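Local coordinates for xylooligosaccharide oxidase (Myceliophthora thermophila, PDB 5L6G), which oxidises the C1 hydroxyl of xylooligosaccharides and related sugars to lactones with a bicovalently bound FAD, passing the electrons to oxygen to give hydrogen peroxide, at residues 363-377 against 421-433. Residues are numbered along the deposited sequence; the frame is centred on the assembly and turned at random.
Sequences YWIETANKVRRSWYI and YPDDGFAFLDGWV. With XYS (alpha-D-xylopyranose), chain K; XYP (beta-D-xylopyranose), chain I; XYP (beta-D-xylopyranose), chain H.
Y363 lies over one face of the W432 indole in an offset stack on its five-membered ring, planes 30° apart, with Y363 CD2 3.3 Å from W432 CG. With CG anti to the backbone N (chi1 -160°), the Y363 ring reaches over the backbone of the other helix, where its OH donates a 2.7 Å hydrogen bond to F428 O, on a lone pair in the carbonyl plane. That oxygen also takes the helical bond from W432 N, so two donors grip it. G431 brings its CA to 3.4 Å from Y363 OH; a CB there would clash with the hydroxyl. Replacing Y363 by a leucine is likely to cost F428 O its second donor and remove the flat group stacked on the W432 five-membered ring. Beyond the tyrosine, A368 CB sits over the six-membered ring of W432 on the same face, 3.6 Å from W432 CZ3, while I377 CD1 lies over the opposite one. The W432 edge meets the face of W364 edge-to-face and that of W375 in an offset edge-to-face pair. The five aromatics Y363, W364, W375, F428 and W432 thus form one cluster, joining the nearly antiparallel helical segments 363-368 and 426-433 to strand 374-381 of the eight-stranded antiparallel sheet. F428 meets the face of W375 edge-on, planes at 75°, and V371 CG2 sits 3.6 Å from the centre of the F428 ring in a CH-pi contact. P422 CG lies over one face of the R373 guanidinium, 3.6 Å from R373 NH1, and a water links NH1 to D424 OD2. D415 positions this corner, taking a salt bridge from R373 NE and a hydrogen bond with Y421 OH. C4 of one beta-xylose sits over a face of F426, and Y376 lines the substrate pocket with E412.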
loop_
_atom_site.group_PDB
_atom_site.type_symbol
_atom_site.label_atom_id
_atom_site.label_comp_id
_atom_site.label_asym_id
_atom_site.label_seq_id
_atom_site.Cartn_x
_atom_site.Cartn_y
_atom_site.Cartn_z
ATOM N N TYR A 363 11.473 -3.926 -23.549
ATOM C CA TYR A 363 10.691 -2.730 -23.272
ATOM C C TYR A 363 11.490 -1.756 -22.389
ATOM O O TYR A 363 11.464 -0.547 -22.590
ATOM C CB TYR A 363 9.389 -3.101 -22.590
ATOM C CG TYR A 363 8.367 -2.009 -22.728
ATOM C CD1 TYR A 363 7.520 -1.974 -23.820
ATOM C CD2 TYR A 363 8.271 -0.994 -21.778
ATOM C CE1 TYR A 363 6.577 -0.966 -23.965
ATOM C CE2 TYR A 363 7.333 0.021 -21.909
ATOM C CZ TYR A 363 6.485 0.033 -23.013
ATOM O OH TYR A 363 5.526 1.021 -23.143
ATOM N N TRP A 364 12.178 -2.319 -21.397
ATOM C CA TRP A 364 12.962 -1.543 -20.440
ATOM C C TRP A 364 14.023 -0.757 -21.177
ATOM O O TRP A 364 14.115 0.465 -21.047
ATOM C CB TRP A 364 13.616 -2.497 -19.439
ATOM C CG TRP A 364 14.257 -1.891 -18.219
ATOM C CD1 TRP A 364 14.994 -0.737 -18.126
ATOM C CD2 TRP A 364 14.289 -2.484 -16.929
ATOM N NE1 TRP A 364 15.441 -0.561 -16.833
ATOM C CE2 TRP A 364 15.032 -1.625 -16.084
ATOM C CE3 TRP A 364 13.741 -3.655 -16.392
ATOM C CZ2 TRP A 364 15.232 -1.901 -14.728
ATOM C CZ3 TRP A 364 13.941 -3.930 -15.047
ATOM C CH2 TRP A 364 14.691 -3.054 -14.232
ATOM N N ILE A 365 14.788 -1.466 -21.999
ATOM C CA ILE A 365 15.962 -0.897 -22.628
ATOM C C ILE A 365 15.591 0.014 -23.785
ATOM O O ILE A 365 16.132 1.091 -23.909
ATOM C CB ILE A 365 16.940 -1.992 -23.054
ATOM C CG1 ILE A 365 17.393 -2.783 -21.830
ATOM C CG2 ILE A 365 18.126 -1.382 -23.796
ATOM C CD1 ILE A 365 18.038 -1.948 -20.739
ATOM N N GLU A 366 14.619 -0.386 -24.591
ATOM C CA GLU A 366 14.310 0.318 -25.826
ATOM C C GLU A 366 13.222 1.347 -25.698
ATOM O O GLU A 366 13.142 2.248 -26.516
ATOM C CB GLU A 366 13.931 -0.675 -26.934
ATOM C CG GLU A 366 14.998 -1.704 -27.224
ATOM C CD GLU A 366 16.279 -1.106 -27.768
ATOM O OE1 GLU A 366 16.276 0.044 -28.276
ATOM O OE2 GLU A 366 17.306 -1.791 -27.686
ATOM N N THR A 367 12.370 1.215 -24.683
ATOM C CA THR A 367 11.282 2.159 -24.494
ATOM C C THR A 367 11.458 2.932 -23.192
ATOM O O THR A 367 11.656 4.154 -23.214
ATOM C CB THR A 367 9.915 1.445 -24.582
ATOM O OG1 THR A 367 9.797 0.858 -25.888
ATOM C CG2 THR A 367 8.770 2.430 -24.380
ATOM N N ALA A 368 11.411 2.224 -22.060
ATOM C CA ALA A 368 11.459 2.898 -20.747
ATOM C C ALA A 368 12.681 3.815 -20.632
ATOM O O ALA A 368 12.540 4.997 -20.308
ATOM C CB ALA A 368 11.426 1.898 -19.601
ATOM N N ASN A 369 13.855 3.311 -20.977
ATOM C CA ASN A 369 15.067 4.128 -20.864
ATOM C C ASN A 369 15.045 5.420 -21.678
ATOM O O ASN A 369 15.741 6.366 -21.346
ATOM C CB ASN A 369 16.295 3.307 -21.215
ATOM C CG ASN A 369 16.771 2.457 -20.064
ATOM O OD1 ASN A 369 16.207 2.470 -18.964
ATOM N ND2 ASN A 369 17.826 1.688 -20.322
ATOM N N LYS A 370 14.210 5.468 -22.713
ATOM C CA LYS A 370 14.104 6.639 -23.581
ATOM C C LYS A 370 13.015 7.609 -23.188
ATOM O O LYS A 370 12.958 8.716 -23.739
ATOM C CB LYS A 370 13.853 6.199 -25.018
ATOM C CG LYS A 370 14.779 5.103 -25.506
ATOM C CD LYS A 370 16.242 5.428 -25.292
ATOM C CE LYS A 370 17.137 4.326 -25.849
ATOM N NZ LYS A 370 18.565 4.729 -25.778
ATOM N N VAL A 371 12.159 7.228 -22.244
ATOM C CA VAL A 371 11.071 8.094 -21.822
ATOM C C VAL A 371 11.629 9.303 -21.081
ATOM O O VAL A 371 12.415 9.152 -20.131
ATOM C CB VAL A 371 10.080 7.364 -20.897
ATOM C CG1 VAL A 371 9.069 8.347 -20.342
ATOM C CG2 VAL A 371 9.401 6.223 -21.634
ATOM N N ARG A 372 11.209 10.489 -21.502
ATOM C CA ARG A 372 11.840 11.729 -21.038
ATOM C C ARG A 372 11.137 12.296 -19.798
ATOM O O ARG A 372 10.959 13.510 -19.658
ATOM C CB ARG A 372 11.923 12.749 -22.180
ATOM C CG ARG A 372 12.747 12.236 -23.346
ATOM C CD ARG A 372 12.646 13.107 -24.582
ATOM N NE ARG A 372 13.274 12.429 -25.704
ATOM C CZ ARG A 372 14.446 12.743 -26.263
ATOM N NH1 ARG A 372 15.185 13.780 -25.832
ATOM N NH2 ARG A 372 14.889 11.999 -27.277
ATOM N N ARG A 373 10.789 11.392 -18.889
ATOM C CA ARG A 373 10.222 11.725 -17.597
ATOM C C ARG A 373 10.859 10.870 -16.516
ATOM O O ARG A 373 11.440 9.824 -16.798
ATOM C CB ARG A 373 8.719 11.449 -17.604
ATOM C CG ARG A 373 7.955 12.278 -18.610
ATOM C CD ARG A 373 6.460 12.058 -18.425
ATOM N NE ARG A 373 6.039 10.681 -18.692
ATOM C CZ ARG A 373 5.768 10.179 -19.897
ATOM N NH1 ARG A 373 5.922 10.923 -21.012
ATOM N NH2 ARG A 373 5.370 8.910 -20.011
ATOM N N SER A 374 10.721 11.311 -15.274
ATOM C CA SER A 374 11.234 10.580 -14.114
ATOM C C SER A 374 10.403 9.348 -13.758
ATOM O O SER A 374 9.472 9.418 -12.929
ATOM C CB SER A 374 11.271 11.497 -12.892
ATOM O OG SER A 374 12.122 12.593 -13.095
ATOM N N TRP A 375 10.791 8.202 -14.284
ATOM C CA TRP A 375 10.102 6.978 -14.001
ATOM C C TRP A 375 10.985 6.052 -13.155
ATOM O O TRP A 375 12.201 6.215 -13.115
ATOM C CB TRP A 375 9.672 6.298 -15.291
ATOM C CG TRP A 375 10.821 5.856 -16.125
ATOM C CD1 TRP A 375 11.418 6.554 -17.124
ATOM C CD2 TRP A 375 11.538 4.629 -16.006
ATOM N NE1 TRP A 375 12.455 5.840 -17.644
ATOM C CE2 TRP A 375 12.551 4.648 -16.971
ATOM C CE3 TRP A 375 11.416 3.507 -15.172
ATOM C CZ2 TRP A 375 13.436 3.584 -17.142
ATOM C CZ3 TRP A 375 12.280 2.476 -15.327
ATOM C CH2 TRP A 375 13.278 2.506 -16.310
ATOM N N TYR A 376 10.354 5.130 -12.437
ATOM C CA TYR A 376 11.085 4.024 -11.812
ATOM C C TYR A 376 10.237 2.775 -11.817
ATOM O O TYR A 376 9.014 2.837 -12.008
ATOM C CB TYR A 376 11.565 4.349 -10.384
ATOM C CG TYR A 376 10.491 4.580 -9.327
ATOM C CD1 TYR A 376 9.820 3.501 -8.731
ATOM C CD2 TYR A 376 10.185 5.864 -8.883
ATOM C CE1 TYR A 376 8.855 3.703 -7.748
ATOM C CE2 TYR A 376 9.222 6.067 -7.885
ATOM C CZ TYR A 376 8.561 4.974 -7.338
ATOM O OH TYR A 376 7.592 5.141 -6.364
ATOM N N ILE A 377 10.909 1.643 -11.637
ATOM C CA ILE A 377 10.256 0.371 -11.407
ATOM C C ILE A 377 10.833 -0.241 -10.121
ATOM O O ILE A 377 12.049 -0.233 -9.896
ATOM C CB ILE A 377 10.409 -0.600 -12.604
ATOM C CG1 ILE A 377 9.658 -1.906 -12.342
ATOM C CG2 ILE A 377 11.864 -0.906 -12.911
ATOM C CD1 ILE A 377 9.564 -2.790 -13.570
ATOM N N TYR A 421 1.216 16.232 -16.388
ATOM C CA TYR A 421 1.410 14.893 -16.902
ATOM C C TYR A 421 0.842 14.876 -18.329
ATOM O O TYR A 421 -0.269 15.337 -18.558
ATOM C CB TYR A 421 0.721 13.866 -16.024
ATOM C CG TYR A 421 1.066 12.478 -16.456
ATOM C CD1 TYR A 421 2.249 11.883 -16.048
ATOM C CD2 TYR A 421 0.232 11.778 -17.306
ATOM C CE1 TYR A 421 2.591 10.612 -16.469
ATOM C CE2 TYR A 421 0.548 10.516 -17.731
ATOM C CZ TYR A 421 1.744 9.947 -17.335
ATOM O OH TYR A 421 2.037 8.701 -17.774
ATOM N N PRO A 422 1.618 14.376 -19.295
ATOM C CA PRO A 422 1.145 14.373 -20.690
ATOM C C PRO A 422 0.042 13.338 -20.920
ATOM O O PRO A 422 0.107 12.245 -20.394
ATOM C CB PRO A 422 2.389 14.000 -21.468
ATOM C CG PRO A 422 3.164 13.151 -20.515
ATOM C CD PRO A 422 2.938 13.743 -19.164
ATOM N N ASP A 423 -0.963 13.683 -21.719
ATOM C CA ASP A 423 -2.132 12.813 -21.846
ATOM C C ASP A 423 -1.891 11.568 -22.679
ATOM O O ASP A 423 -2.691 10.611 -22.621
ATOM C CB ASP A 423 -3.323 13.629 -22.358
ATOM C CG ASP A 423 -3.631 14.766 -21.441
ATOM O OD1 ASP A 423 -4.208 14.507 -20.373
ATOM O OD2 ASP A 423 -3.210 15.906 -21.739
ATOM N N ASP A 424 -0.782 11.564 -23.412
ATOM C CA ASP A 424 -0.330 10.385 -24.127
ATOM C C ASP A 424 0.608 9.527 -23.279
ATOM O O ASP A 424 1.088 8.484 -23.751
ATOM C CB ASP A 424 0.399 10.808 -25.395
ATOM C CG ASP A 424 1.683 11.573 -25.108
ATOM O OD1 ASP A 424 1.674 12.635 -24.454
ATOM O OD2 ASP A 424 2.724 11.101 -25.537
ATOM N N GLY A 425 0.886 9.962 -22.051
ATOM C CA GLY A 425 1.910 9.326 -21.228
ATOM C C GLY A 425 1.581 7.924 -20.770
ATOM O O GLY A 425 2.469 7.103 -20.565
ATOM N N PHE A 426 0.304 7.652 -20.595
ATOM C CA PHE A 426 -0.144 6.391 -20.008
ATOM C C PHE A 426 0.310 5.189 -20.818
ATOM O O PHE A 426 0.490 4.127 -20.269
ATOM C CB PHE A 426 -1.661 6.376 -19.854
ATOM C CG PHE A 426 -2.189 7.600 -19.184
ATOM C CD1 PHE A 426 -2.111 7.726 -17.813
ATOM C CD2 PHE A 426 -2.708 8.656 -19.936
ATOM C CE1 PHE A 426 -2.570 8.856 -17.182
ATOM C CE2 PHE A 426 -3.166 9.794 -19.311
ATOM C CZ PHE A 426 -3.089 9.902 -17.937
ATOM N N ALA A 427 0.475 5.362 -22.124
ATOM C CA ALA A 427 0.870 4.265 -23.006
ATOM C C ALA A 427 2.212 3.671 -22.582
ATOM O O ALA A 427 2.482 2.492 -22.828
ATOM C CB ALA A 427 0.934 4.742 -24.438
ATOM N N PHE A 428 3.044 4.472 -21.938
ATOM C CA PHE A 428 4.364 3.978 -21.486
ATOM C C PHE A 428 4.209 2.837 -20.462
ATOM O O PHE A 428 4.577 1.699 -20.731
ATOM C CB PHE A 428 5.238 5.138 -20.959
ATOM C CG PHE A 428 6.386 4.701 -20.084
ATOM C CD1 PHE A 428 7.135 3.575 -20.402
ATOM C CD2 PHE A 428 6.740 5.437 -18.960
ATOM C CE1 PHE A 428 8.181 3.158 -19.570
ATOM C CE2 PHE A 428 7.795 5.033 -18.148
ATOM C CZ PHE A 428 8.506 3.893 -18.449
ATOM N N LEU A 429 3.688 3.118 -19.285
ATOM C CA LEU A 429 3.485 2.030 -18.332
ATOM C C LEU A 429 2.497 0.993 -18.829
ATOM O O LEU A 429 2.651 -0.187 -18.516
ATOM C CB LEU A 429 3.079 2.546 -16.961
ATOM C CG LEU A 429 4.151 3.401 -16.294
ATOM C CD1 LEU A 429 3.706 3.741 -14.883
ATOM C CD2 LEU A 429 5.529 2.734 -16.297
ATOM N N ASP A 430 1.489 1.401 -19.607
ATOM C CA ASP A 430 0.526 0.426 -20.127
ATOM C C ASP A 430 1.211 -0.627 -20.988
ATOM O O ASP A 430 0.896 -1.826 -20.889
ATOM C CB ASP A 430 -0.607 1.114 -20.922
ATOM C CG ASP A 430 -1.588 1.854 -20.015
ATOM O OD1 ASP A 430 -1.465 1.699 -18.774
ATOM O OD2 ASP A 430 -2.466 2.601 -20.543
ATOM N N GLY A 431 2.124 -0.176 -21.843
ATOM C CA GLY A 431 2.835 -1.053 -22.739
ATOM C C GLY A 431 3.766 -1.968 -21.956
ATOM O O GLY A 431 3.935 -3.138 -22.299
ATOM N N TRP A 432 4.355 -1.436 -20.895
ATOM C CA TRP A 432 5.277 -2.227 -20.092
ATOM C C TRP A 432 4.527 -3.362 -19.411
ATOM O O TRP A 432 4.984 -4.503 -19.415
ATOM C CB TRP A 432 5.975 -1.370 -19.033
ATOM C CG TRP A 432 7.344 -1.864 -18.709
ATOM C CD1 TRP A 432 7.871 -3.065 -19.027
ATOM C CD2 TRP A 432 8.357 -1.150 -18.003
ATOM N NE1 TRP A 432 9.180 -3.149 -18.583
ATOM C CE2 TRP A 432 9.497 -1.979 -17.949
ATOM C CE3 TRP A 432 8.420 0.117 -17.433
ATOM C CZ2 TRP A 432 10.683 -1.579 -17.341
ATOM C CZ3 TRP A 432 9.596 0.508 -16.818
ATOM C CH2 TRP A 432 10.710 -0.330 -16.781
ATOM N N VAL A 433 3.347 -3.062 -18.865
ATOM C CA VAL A 433 2.563 -4.105 -18.215
ATOM C C VAL A 433 2.136 -5.189 -19.220
ATOM O O VAL A 433 2.217 -6.386 -18.924
ATOM C CB VAL A 433 1.373 -3.519 -17.429
ATOM C CG1 VAL A 433 0.415 -4.604 -17.006
ATOM C CG2 VAL A 433 1.893 -2.798 -16.200
HETATM C C1 XYS K . 19.667 6.932 -20.061
HETATM C C2 XYS K . 18.977 5.803 -20.816
HETATM C C3 XYS K . 19.354 5.823 -22.298
HETATM C C4 XYS K . 18.958 7.195 -22.831
HETATM C C5 XYS K . 19.772 8.240 -22.091
HETATM O O1 XYS K . 21.056 6.642 -20.020
HETATM O O2 XYS K . 19.327 4.553 -20.230
HETATM O O3 XYS K . 18.703 4.762 -23.018
HETATM O O4 XYS K . 19.192 7.292 -24.233
HETATM O O5 XYS K . 19.450 8.208 -20.694
HETATM O O1 XYP I . -6.547 9.149 -14.609
HETATM C C1 XYP I . -6.629 8.074 -15.516
HETATM C C2 XYP I . -6.867 8.634 -16.919
HETATM C C3 XYP I . -6.886 7.485 -17.898
HETATM C C4 XYP I . -5.567 6.746 -17.796
HETATM C C5 XYP I . -5.327 6.289 -16.374
HETATM O O2 XYP I . -8.099 9.377 -16.995
HETATM O O3 XYP I . -7.032 7.960 -19.234
HETATM O O4 XYP I . -5.615 5.644 -18.695
HETATM O O5 XYP I . -5.386 7.396 -15.473
HETATM O O1 XYP H . 6.926 1.073 -2.762
HETATM C C1 XYP H . 7.110 2.437 -2.390
HETATM C C2 XYP H . 8.600 2.703 -2.182
HETATM C C3 XYP H . 8.872 4.188 -1.981
HETATM C C4 XYP H . 8.244 4.996 -3.113
HETATM C C5 XYP H . 6.758 4.651 -3.272
HETATM O O2 XYP H . 9.018 1.974 -1.029
HETATM O O3 XYP H . 10.282 4.432 -1.843
HETATM O O4 XYP H . 8.327 6.396 -2.818
HETATM O O5 XYP H . 6.557 3.249 -3.413
HETATM O O HOH W 1 4.741 10.749 -23.718
#